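Local structure of N-acetyltransferase (Staphylococcus aureus subsp. aureus, 4LUA) at residues Glu101-Ile106 with Ser134-Asp139; Phe105-Ala110 with Glu116-Ser121. The protein probably transfers an acetyl group from acetyl-coenzyme A to an amine of a substrate not yet identified. One frame throughout, in Å; residues are numbered along the deposited sequence. Where two conformers were deposited one is given.

Contact 1 of 2, residues Glu101-Ile106 with Ser134-Asp139; sequences ELINFI and SALGFD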
loop_
_atom_site.group_PDB
_atom_site.type_symbol
_atom_site.label_atom_id
_atom_site.label_comp_id
_atom_site.label_asym_id
_atom_site.label_seq_id
_atom_site.Cartn_x
_atom_site.Cartn_y
_atom_site.Cartn_z
ATOM N N GLU A 101 -8.840 4.536 6.822
ATOM C CA GLU A 101 -8.851 5.980 6.483
ATOM C C GLU A 101 -7.874 6.233 5.324
ATOM O O GLU A 101 -8.183 6.949 4.340
ATOM C CB GLU A 101 -8.498 6.841 7.687
ATOM C CG GLU A 101 -9.674 7.172 8.570
ATOM C CD GLU A 101 -9.255 8.032 9.767
ATOM O OE1 GLU A 101 -8.298 8.838 9.619
ATOM O OE2 GLU A 101 -9.870 7.883 10.855
ATOM N N LEU A 102 -6.708 5.571 5.365
ATOM C CA LEU A 102 -5.707 5.747 4.310
ATOM C C LEU A 102 -6.175 5.217 2.933
ATOM O O LEU A 102 -6.086 5.918 1.902
ATOM C CB LEU A 102 -4.373 5.067 4.734
ATOM C CG LEU A 102 -3.263 5.153 3.692
ATOM C CD1 LEU A 102 -2.883 6.615 3.279
ATOM C CD2 LEU A 102 -2.044 4.489 4.306
ATOM N N ILE A 103 -6.699 3.981 2.873
ATOM C CA ILE A 103 -7.097 3.411 1.587
ATOM C C ILE A 103 -8.367 4.134 1.089
ATOM O O ILE A 103 -8.514 4.358 -0.119
ATOM C CB ILE A 103 -7.264 1.888 1.719
ATOM C CG1 ILE A 103 -5.967 1.234 2.210
ATOM C CG2 ILE A 103 -7.723 1.330 0.385
ATOM C CD1 ILE A 103 -4.688 1.567 1.310
ATOM N N ASN A 104 -9.289 4.541 1.983
ATOM C CA ASN A 104 -10.443 5.342 1.501
ATOM C C ASN A 104 -9.975 6.674 0.880
ATOM O O ASN A 104 -10.522 7.150 -0.148
ATOM C CB ASN A 104 -11.467 5.621 2.601
ATOM C CG ASN A 104 -12.530 4.550 2.675
ATOM O OD1 ASN A 104 -13.029 4.094 1.647
ATOM N ND2 ASN A 104 -12.918 4.165 3.903
ATOM N N PHE A 105 -8.950 7.276 1.517
ATOM C CA PHE A 105 -8.369 8.453 0.899
ATOM C C PHE A 105 -7.797 8.149 -0.477
ATOM O O PHE A 105 -8.037 8.946 -1.407
ATOM C CB PHE A 105 -7.307 9.102 1.839
ATOM C CG PHE A 105 -6.317 9.941 1.092
ATOM C CD1 PHE A 105 -6.563 11.260 0.815
ATOM C CD2 PHE A 105 -5.170 9.328 0.599
ATOM C CE1 PHE A 105 -5.648 12.040 0.069
ATOM C CE2 PHE A 105 -4.324 10.013 -0.194
ATOM C CZ PHE A 105 -4.556 11.392 -0.483
ATOM N N ILE A 106 -7.048 7.046 -0.612
ATOM C CA ILE A 106 -6.489 6.693 -1.922
ATOM C C ILE A 106 -7.589 6.503 -2.988
ATOM O O ILE A 106 -7.435 6.991 -4.131
ATOM C CB ILE A 106 -5.525 5.491 -1.817
ATOM C CG1 ILE A 106 -4.315 5.947 -1.040
ATOM C CG2 ILE A 106 -5.180 4.983 -3.230
ATOM C CD1 ILE A 106 -3.275 4.833 -0.794
ATOM N N SER A 134 -12.141 -6.029 0.894
ATOM C CA SER A 134 -13.517 -6.282 0.447
ATOM C C SER A 134 -14.479 -5.301 1.127
ATOM O O SER A 134 -15.439 -4.806 0.511
ATOM C CB SER A 134 -13.925 -7.737 0.791
ATOM O OG SER A 134 -15.273 -7.958 0.426
ATOM N N ALA A 135 -14.204 -5.000 2.399
ATOM C CA ALA A 135 -15.096 -4.111 3.118
ATOM C C ALA A 135 -15.047 -2.684 2.544
ATOM O O ALA A 135 -15.992 -1.893 2.724
ATOM C CB ALA A 135 -14.707 -4.093 4.621
ATOM N N LEU A 136 -13.927 -2.345 1.910
ATOM C CA LEU A 136 -13.800 -1.021 1.257
ATOM C C LEU A 136 -14.304 -1.017 -0.171
ATOM O O LEU A 136 -14.249 0.030 -0.839
ATOM C CB LEU A 136 -12.302 -0.637 1.229
ATOM C CG LEU A 136 -11.802 -0.374 2.657
ATOM C CD1 LEU A 136 -10.267 -0.278 2.605
ATOM C CD2 LEU A 136 -12.388 0.893 3.248
ATOM N N GLY A 137 -14.861 -2.135 -0.612
ATOM C CA GLY A 137 -15.478 -2.134 -1.928
ATOM C C GLY A 137 -14.634 -2.732 -3.049
ATOM O O GLY A 137 -15.100 -2.703 -4.216
ATOM N N PHE A 138 -13.444 -3.257 -2.745
ATOM C CA PHE A 138 -12.676 -3.967 -3.777
ATOM C C PHE A 138 -13.276 -5.342 -4.046
ATOM O O PHE A 138 -13.780 -6.004 -3.108
ATOM C CB PHE A 138 -11.231 -4.192 -3.292
ATOM C CG PHE A 138 -10.368 -2.951 -3.363
ATOM C CD1 PHE A 138 -10.625 -1.843 -2.516
ATOM C CD2 PHE A 138 -9.320 -2.843 -4.293
ATOM C CE1 PHE A 138 -9.827 -0.683 -2.600
ATOM C CE2 PHE A 138 -8.497 -1.674 -4.368
ATOM C CZ PHE A 138 -8.793 -0.586 -3.496
ATOM N N ASP A 139 -13.187 -5.781 -5.299
ATOM C CA ASP A 139 -13.717 -7.086 -5.727
ATOM C C ASP A 139 -12.585 -7.946 -6.191
ATOM O O ASP A 139 -11.516 -7.480 -6.593
ATOM C CB ASP A 139 -14.675 -6.866 -6.878
ATOM C CG ASP A 139 -16.032 -6.296 -6.402
ATOM O OD1 ASP A 139 -16.376 -6.400 -5.190
ATOM O OD2 ASP A 139 -16.769 -5.774 -7.250
HETATM O O HOH W 1 -14.680 2.519 0.343
#
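Leu136 reaches from the end of helix 127-135 to Ile103 and Asn104 of helix 96-112, a helix-to-loop contact within the GNAT fold. Just behind it, Gly137 ends the helix in a Schellman motif, its N bonded back to Ser134 O at 3.0 Å. Having no CB, glycine accepts the positive phi of 100° without pressing on the carbonyl O of Leu136. From Leu136 CB the chain runs toward the opposing helix, with CG set anti to the carbonyl carbon (chi1 -68°), and then forks. Branch CD1 lies 3.7 Å from Ile103 CG2 and also touches Ile103 CB, the two side chains crossing at about a right angle. A beta-branched residue suits this place because its CG2 also meets Phe138 CE1, at 4.2 Å. The Phe138 ring is buried, with Tyr133 and Tyr162 packed edge-to-face against it. Branch CD2 instead rests against the amide of Asn104, 3.4 Å from ND2. Asparagine fits this partly exposed border, where its amide both touches a methyl and serves water. One water donates to both segments, reaching Asn104 OD1 at 2.6 Å and Leu136 O at 2.8 Å.

Contact 2 of 2, residues Phe105-Ala110 with Glu116-Ser121; sequences FIINYA and ESLLTS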
loop_
_atom_site.group_PDB
_atom_site.type_symbol
_atom_site.label_atom_id
_atom_site.label_comp_id
_atom_site.label_asym_id
_atom_site.label_seq_id
_atom_site.Cartn_x
_atom_site.Cartn_y
_atom_site.Cartn_z
ATOM N N PHE A 105 -8.950 7.276 1.517
ATOM C CA PHE A 105 -8.369 8.453 0.899
ATOM C C PHE A 105 -7.797 8.149 -0.477
ATOM O O PHE A 105 -8.037 8.946 -1.407
ATOM C CB PHE A 105 -7.307 9.102 1.839
ATOM C CG PHE A 105 -6.317 9.941 1.092
ATOM C CD1 PHE A 105 -6.563 11.260 0.815
ATOM C CD2 PHE A 105 -5.170 9.328 0.599
ATOM C CE1 PHE A 105 -5.648 12.040 0.069
ATOM C CE2 PHE A 105 -4.324 10.013 -0.194
ATOM C CZ PHE A 105 -4.556 11.392 -0.483
ATOM N N ILE A 106 -7.048 7.046 -0.612
ATOM C CA ILE A 106 -6.489 6.693 -1.922
ATOM C C ILE A 106 -7.589 6.503 -2.988
ATOM O O ILE A 106 -7.435 6.991 -4.131
ATOM C CB ILE A 106 -5.525 5.491 -1.817
ATOM C CG1 ILE A 106 -4.315 5.947 -1.040
ATOM C CG2 ILE A 106 -5.180 4.983 -3.230
ATOM C CD1 ILE A 106 -3.275 4.833 -0.794
ATOM N N ILE A 107 -8.696 5.840 -2.629
ATOM C CA ILE A 107 -9.814 5.705 -3.564
ATOM C C ILE A 107 -10.289 7.076 -4.015
ATOM O O ILE A 107 -10.481 7.339 -5.246
ATOM C CB ILE A 107 -10.996 4.957 -2.926
ATOM C CG1 ILE A 107 -10.633 3.486 -2.706
ATOM C CG2 ILE A 107 -12.223 5.024 -3.827
ATOM C CD1 ILE A 107 -11.554 2.743 -1.644
ATOM N N ASN A 108 -10.487 8.016 -3.055
ATOM C CA ASN A 108 -10.917 9.351 -3.531
ATOM C C ASN A 108 -9.875 10.127 -4.336
ATOM O O ASN A 108 -10.203 10.833 -5.264
ATOM C CB ASN A 108 -11.383 10.228 -2.330
ATOM C CG ASN A 108 -12.696 9.767 -1.775
ATOM O OD1 ASN A 108 -13.692 9.732 -2.500
ATOM N ND2 ASN A 108 -12.719 9.377 -0.493
ATOM N N TYR A 109 -8.605 10.025 -3.935
ATOM C CA TYR A 109 -7.537 10.656 -4.685
ATOM C C TYR A 109 -7.557 10.155 -6.121
ATOM O O TYR A 109 -7.462 10.921 -7.101
ATOM C CB TYR A 109 -6.198 10.372 -3.981
ATOM C CG TYR A 109 -5.032 10.884 -4.777
ATOM C CD1 TYR A 109 -4.514 12.152 -4.524
ATOM C CD2 TYR A 109 -4.463 10.079 -5.770
ATOM C CE1 TYR A 109 -3.465 12.648 -5.302
ATOM C CE2 TYR A 109 -3.428 10.542 -6.555
ATOM C CZ TYR A 109 -2.929 11.828 -6.311
ATOM O OH TYR A 109 -1.871 12.342 -7.057
ATOM N N ALA A 110 -7.660 8.850 -6.266
ATOM C CA ALA A 110 -7.659 8.248 -7.593
ATOM C C ALA A 110 -8.864 8.688 -8.419
ATOM O O ALA A 110 -8.740 9.028 -9.629
ATOM C CB ALA A 110 -7.652 6.747 -7.438
ATOM N N GLU A 116 -8.648 5.077 -13.759
ATOM C CA GLU A 116 -9.706 4.180 -14.213
ATOM C C GLU A 116 -9.925 3.042 -13.224
ATOM O O GLU A 116 -11.055 2.554 -13.035
ATOM C CB GLU A 116 -9.350 3.520 -15.547
ATOM C CG GLU A 116 -9.037 4.424 -16.716
ATOM C CD GLU A 116 -8.788 3.600 -17.985
ATOM O OE1 GLU A 116 -8.287 2.447 -17.864
ATOM O OE2 GLU A 116 -9.110 4.099 -19.088
ATOM N N SER A 117 -8.858 2.602 -12.570
ATOM C CA SER A 117 -9.047 1.535 -11.607
ATOM C C SER A 117 -7.905 1.539 -10.626
ATOM O O SER A 117 -6.877 2.237 -10.851
ATOM C CB SER A 117 -9.112 0.137 -12.251
ATOM O OG SER A 117 -9.578 -0.823 -11.255
ATOM N N LEU A 118 -8.121 0.840 -9.517
ATOM C CA LEU A 118 -7.077 0.732 -8.521
ATOM C C LEU A 118 -6.950 -0.753 -8.328
ATOM O O LEU A 118 -7.984 -1.440 -8.125
ATOM C CB LEU A 118 -7.510 1.259 -7.144
ATOM C CG LEU A 118 -7.497 2.706 -6.817
ATOM C CD1 LEU A 118 -8.165 2.838 -5.454
ATOM C CD2 LEU A 118 -6.033 3.060 -6.760
ATOM N N LEU A 119 -5.712 -1.289 -8.369
ATOM C CA LEU A 119 -5.515 -2.732 -8.094
ATOM C C LEU A 119 -4.688 -2.932 -6.841
ATOM O O LEU A 119 -3.922 -2.043 -6.450
ATOM C CB LEU A 119 -4.749 -3.351 -9.248
ATOM C CG LEU A 119 -5.407 -3.318 -10.605
ATOM C CD1 LEU A 119 -4.410 -3.919 -11.615
ATOM C CD2 LEU A 119 -6.634 -4.133 -10.537
ATOM N N THR A 120 -4.909 -4.021 -6.133
ATOM C CA THR A 120 -4.045 -4.346 -5.008
ATOM C C THR A 120 -3.808 -5.857 -5.049
ATOM O O THR A 120 -4.645 -6.647 -5.530
ATOM C CB THR A 120 -4.736 -3.914 -3.639
ATOM O OG1 THR A 120 -3.749 -3.903 -2.595
ATOM C CG2 THR A 120 -5.926 -4.834 -3.242
ATOM N N SER A 121 -2.638 -6.300 -4.558
ATOM C CA SER A 121 -2.286 -7.717 -4.513
ATOM C C SER A 121 -2.113 -8.129 -3.051
ATOM O O SER A 121 -1.630 -7.330 -2.228
ATOM C CB SER A 121 -0.972 -8.033 -5.309
ATOM O OG SER A 121 0.048 -7.154 -4.779
#
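Leu118 pushes its two methyls into a shallow hollow formed by Ile106, Ile107 and Ala110, and it is the one side chain of its strand segment that meets the helix. The tighter half is at CD1, which sits 3.7 Å from Ile107 CG1 and 3.8 Å from Ile107 CA. Ile107 CG1 is set beside the Ile107 N (chi1 -69°), and Leu118 CD1 meets both that atom and CA, the two side chains crossing at about a right angle. CD2 packs less closely, 4.1 Å from both Ala110 CB and Ile106 CG2. Alanine's single methyl suits a position whose CB faces the strand directly. This is the helix-on-sheet layer of a beta-alpha-beta unit: helix 96-112 joins strand 83-91 to strand 117-123, and the backbone of Leu119 bonds to Ser84 and Ile86 of the former. The short helix and strand segments run at 146° to each other, their axes 9.3 Å apart at closest. The solvent side carries Asn108 and Glu116, both exposed and with CB directed away from the other segment, as suits polar residues, while Ser117, also directed away, hydrogen-bonds through OG to Tyr162 O.

In the fold
Contacts 1 and 2 use successive turns of helix 96-112, sharing Phe105 and Ile106, and their centres are about 8 Å apart. Ile107 of contact 2 reaches contact 1 through CD1, 4.0 Å from Phe138 CE1 and 3.9 Å from Leu136 O, while Phe138 CE2 approaches Leu118 O at 3.8 Å. The loop after helix 127-135 thus packs against both the helix and the strand of contact 2. In GNAT enzymes the strands corresponding to 83-91 and 117-123 splay apart to receive acetyl-coenzyme A, and the start of the helix between them usually binds its pyrophosphate; by analogy the start of helix 96-112 would lie there. Both contacts lie further along that helix, on residues 101-110.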